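Local coordinates for protein 3'-5'-exonuclease (Saccharomyces cerevisiae, PDB 3E2V) that probably nicks double-stranded DNA and trims it from the 3' end, binding magnesium as a TatD-type metallo-dependent hydrolase, at residues K178-C189 with I213-D223. Sequence-based numbering, arbitrary orientation.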
# COMPACT_ATOMS: atom_id res chain seq x y z
N LYS A 178 18.20 -1.93 2.09
CA LYS A 178 18.61 -0.53 1.91
C LYS A 178 19.05 -0.28 0.48
O LYS A 178 18.67 0.72 -0.14
CB LYS A 178 19.72 -0.17 2.90
CG LYS A 178 19.22 -0.02 4.33
CD LYS A 178 20.39 0.01 5.33
CE LYS A 178 21.11 1.33 5.34
NZ LYS A 178 22.35 1.18 6.18
N VAL A 179 19.88 -1.18 -0.06
CA VAL A 179 20.39 -0.97 -1.42
C VAL A 179 19.27 -0.93 -2.46
O VAL A 179 19.24 -0.03 -3.32
CB VAL A 179 21.45 -2.01 -1.82
CG1 VAL A 179 21.87 -1.81 -3.26
CG2 VAL A 179 22.66 -1.89 -0.92
N PHE A 180 18.35 -1.89 -2.40
CA PHE A 180 17.31 -1.97 -3.43
C PHE A 180 16.12 -1.04 -3.22
O PHE A 180 15.44 -0.72 -4.17
CB PHE A 180 16.97 -3.43 -3.73
CG PHE A 180 18.08 -4.12 -4.45
CD1 PHE A 180 18.33 -3.82 -5.78
CD2 PHE A 180 18.95 -4.97 -3.77
CE1 PHE A 180 19.42 -4.41 -6.46
CE2 PHE A 180 20.05 -5.55 -4.43
CZ PHE A 180 20.28 -5.27 -5.76
N PHE A 181 15.92 -0.57 -1.99
CA PHE A 181 15.01 0.57 -1.79
C PHE A 181 15.59 1.78 -2.54
O PHE A 181 14.90 2.44 -3.33
CB PHE A 181 14.86 0.85 -0.29
CG PHE A 181 14.01 2.05 0.06
CD1 PHE A 181 12.90 2.44 -0.70
CD2 PHE A 181 14.28 2.73 1.24
CE1 PHE A 181 12.12 3.54 -0.31
CE2 PHE A 181 13.51 3.81 1.64
CZ PHE A 181 12.43 4.22 0.88
N GLU A 182 16.87 2.06 -2.30
CA GLU A 182 17.49 3.22 -2.92
C GLU A 182 17.57 3.12 -4.44
O GLU A 182 17.29 4.10 -5.12
CB GLU A 182 18.87 3.48 -2.32
CG GLU A 182 19.56 4.69 -2.95
CD GLU A 182 20.76 5.17 -2.16
OE1 GLU A 182 20.84 4.89 -0.95
OE2 GLU A 182 21.61 5.84 -2.78
N GLU A 183 17.91 1.95 -4.98
CA GLU A 183 17.97 1.82 -6.44
C GLU A 183 16.59 2.01 -7.09
O GLU A 183 16.47 2.61 -8.16
CB GLU A 183 18.60 0.48 -6.88
CG GLU A 183 20.08 0.35 -6.51
CD GLU A 183 20.94 1.49 -7.08
OE1 GLU A 183 20.89 1.76 -8.31
OE2 GLU A 183 21.68 2.13 -6.28
N GLN A 184 15.55 1.52 -6.42
CA GLN A 184 14.19 1.77 -6.91
C GLN A 184 13.79 3.23 -6.81
O GLN A 184 13.09 3.75 -7.69
CB GLN A 184 13.18 0.85 -6.21
CG GLN A 184 13.34 -0.61 -6.65
CD GLN A 184 12.33 -1.51 -5.97
OE1 GLN A 184 11.24 -1.73 -6.51
NE2 GLN A 184 12.65 -1.97 -4.76
N LEU A 185 14.23 3.92 -5.76
CA LEU A 185 14.00 5.35 -5.71
C LEU A 185 14.68 6.04 -6.89
O LEU A 185 14.12 6.95 -7.48
CB LEU A 185 14.47 5.94 -4.38
CG LEU A 185 13.62 5.56 -3.16
CD1 LEU A 185 14.32 6.03 -1.91
CD2 LEU A 185 12.19 6.13 -3.26
N LYS A 186 15.88 5.59 -7.23
CA LYS A 186 16.57 6.20 -8.37
C LYS A 186 15.79 5.97 -9.66
O LYS A 186 15.58 6.90 -10.45
CB LYS A 186 17.98 5.63 -8.51
CG LYS A 186 18.96 6.08 -7.44
CD LYS A 186 20.29 5.35 -7.63
CE LYS A 186 21.29 5.69 -6.53
NZ LYS A 186 22.51 4.81 -6.66
N ILE A 187 15.36 4.74 -9.88
CA ILE A 187 14.56 4.42 -11.06
C ILE A 187 13.33 5.30 -11.16
O ILE A 187 12.98 5.77 -12.24
CB ILE A 187 14.18 2.91 -11.08
CG1 ILE A 187 15.36 2.08 -11.57
CG2 ILE A 187 12.92 2.66 -11.93
CD1 ILE A 187 15.14 0.60 -11.35
N SER A 188 12.70 5.56 -10.02
CA SER A 188 11.46 6.35 -9.99
C SER A 188 11.69 7.82 -10.38
O SER A 188 10.74 8.58 -10.54
CB SER A 188 10.84 6.28 -8.59
OG SER A 188 11.46 7.19 -7.69
N CYS A 189 12.97 8.20 -10.45
CA CYS A 189 13.40 9.56 -10.85
C CYS A 189 14.02 9.65 -12.24
O CYS A 189 14.43 10.74 -12.67
CB CYS A 189 14.42 10.13 -9.84
SG CYS A 189 13.80 10.37 -8.16
N ILE A 213 17.48 7.66 4.08
CA ILE A 213 17.52 7.44 2.63
C ILE A 213 16.65 8.47 1.91
O ILE A 213 17.09 9.11 0.94
CB ILE A 213 17.09 6.01 2.29
CG1 ILE A 213 18.20 5.05 2.70
CG2 ILE A 213 16.82 5.86 0.80
CD1 ILE A 213 17.79 3.59 2.81
N LEU A 214 15.42 8.64 2.37
CA LEU A 214 14.53 9.58 1.70
C LEU A 214 15.01 11.02 1.74
O LEU A 214 14.79 11.78 0.78
CB LEU A 214 13.10 9.48 2.27
CG LEU A 214 12.39 8.18 1.90
CD1 LEU A 214 11.13 8.03 2.74
CD2 LEU A 214 12.04 8.16 0.42
N GLU A 215 15.65 11.41 2.85
CA GLU A 215 16.13 12.79 2.97
C GLU A 215 17.12 13.14 1.87
O GLU A 215 17.12 14.30 1.38
CB GLU A 215 16.76 13.03 4.34
CG GLU A 215 17.09 14.48 4.62
CD GLU A 215 18.52 14.85 4.21
OE1 GLU A 215 19.28 13.97 3.76
OE2 GLU A 215 18.87 16.05 4.35
N ARG A 216 17.95 12.17 1.46
CA ARG A 216 18.89 12.44 0.37
C ARG A 216 18.18 12.76 -0.94
O ARG A 216 18.65 13.60 -1.72
CB ARG A 216 19.88 11.29 0.18
CG ARG A 216 20.85 11.19 1.34
CD ARG A 216 22.08 10.37 0.97
NE ARG A 216 21.75 9.08 0.38
CZ ARG A 216 21.53 7.97 1.08
NH1 ARG A 216 21.64 7.95 2.41
NH2 ARG A 216 21.21 6.86 0.45
N PHE A 217 17.04 12.11 -1.20
CA PHE A 217 16.25 12.41 -2.38
C PHE A 217 15.41 13.69 -2.22
O PHE A 217 15.13 14.37 -3.20
CB PHE A 217 15.32 11.23 -2.68
CG PHE A 217 16.03 10.02 -3.24
CD1 PHE A 217 16.10 9.82 -4.62
CD2 PHE A 217 16.65 9.10 -2.39
CE1 PHE A 217 16.77 8.70 -5.15
CE2 PHE A 217 17.30 7.97 -2.91
CZ PHE A 217 17.37 7.78 -4.28
N VAL A 218 14.99 14.00 -0.99
CA VAL A 218 14.24 15.24 -0.75
C VAL A 218 15.12 16.47 -1.01
O VAL A 218 14.68 17.42 -1.67
CB VAL A 218 13.65 15.26 0.70
CG1 VAL A 218 13.16 16.67 1.08
CG2 VAL A 218 12.50 14.24 0.82
N VAL A 219 16.36 16.42 -0.52
CA VAL A 219 17.32 17.53 -0.70
C VAL A 219 18.02 17.47 -2.04
O VAL A 219 18.28 18.51 -2.65
CB VAL A 219 18.35 17.57 0.44
CG1 VAL A 219 19.40 18.68 0.19
CG2 VAL A 219 17.62 17.79 1.76
N GLY A 220 18.30 16.25 -2.51
CA GLY A 220 19.04 16.01 -3.75
C GLY A 220 20.44 15.48 -3.48
O GLY A 220 21.10 15.88 -2.52
N PHE A 221 20.88 14.54 -4.31
CA PHE A 221 22.27 14.05 -4.24
C PHE A 221 22.72 13.57 -5.60
O PHE A 221 21.91 13.27 -6.46
CB PHE A 221 22.42 12.92 -3.21
CG PHE A 221 21.83 11.62 -3.67
CD1 PHE A 221 22.63 10.60 -4.17
CD2 PHE A 221 20.46 11.43 -3.61
CE1 PHE A 221 22.06 9.40 -4.60
CE2 PHE A 221 19.88 10.25 -4.04
CZ PHE A 221 20.67 9.23 -4.52
N THR A 222 24.04 13.48 -5.76
CA THR A 222 24.64 13.07 -7.02
C THR A 222 25.26 11.69 -6.88
O THR A 222 26.03 11.44 -5.95
CB THR A 222 25.69 14.12 -7.48
OG1 THR A 222 25.04 15.38 -7.63
CG2 THR A 222 26.30 13.72 -8.83
N ASP A 223 24.89 10.80 -7.80
CA ASP A 223 25.39 9.42 -7.81
C ASP A 223 26.44 9.29 -8.90
O ASP A 223 26.12 8.94 -10.04
CB ASP A 223 24.23 8.46 -8.06
CG ASP A 223 24.67 7.00 -8.10
OD1 ASP A 223 25.77 6.66 -7.64
OD2 ASP A 223 23.89 6.17 -8.61
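Phe-217 lays one face of its ring against Leu-185, whose CB stands 3.4 Å from CZ in a CH-pi contact, 24° off the ring normal. The opposite face is covered by Phe-221, CE2 lying over the ring centre, while the CG methylenes of Glu-182 and Lys-186 meet the edge in plane, so the phenyl is wedged between helix 178-187 and the Phe-221 ring of its own segment. Farther toward the N-terminal end, Leu-185 CD1 reaches Ile-213 CG2 at 3.7 Å and also touches Leu-214 CD2. Phe-181, with CG anti to the backbone N (chi1 177°), brings CD2 to 3.9 Å from Ile-213 CD1 and CZ against Leu-214, its ring also resting on Leu-164 of strand 156-165.

Charged groups border this apolar seam. Glu-182 crosses Arg-216 at about a right angle, OE1 meeting NH2 at the guanidinium edge in a salt bridge whose modelled approach is too short to be taken literally. The chain of Lys-186, extended beyond CG, carries NZ between two carboxylates: it meets Glu-183 OE2 on the syn side at 2.8 Å and Asp-223 OD2 from above the carboxylate plane at 2.7 Å. A methionine in place of Lys-186 would probably leave Glu-183 and Asp-223 without their shared positive mate.

Segments 178-187 and 213-219 run nearly parallel, 21° apart, in neighbouring outer helices of a TIM barrel flanking strand 199-204. Apolar packing, with the Glu-182/Arg-216 pair at its border, joins them, and the ammonium of the buried Lys-186, gripped by two acids, ties helix 178-187 to the chain just beyond strand 221-222.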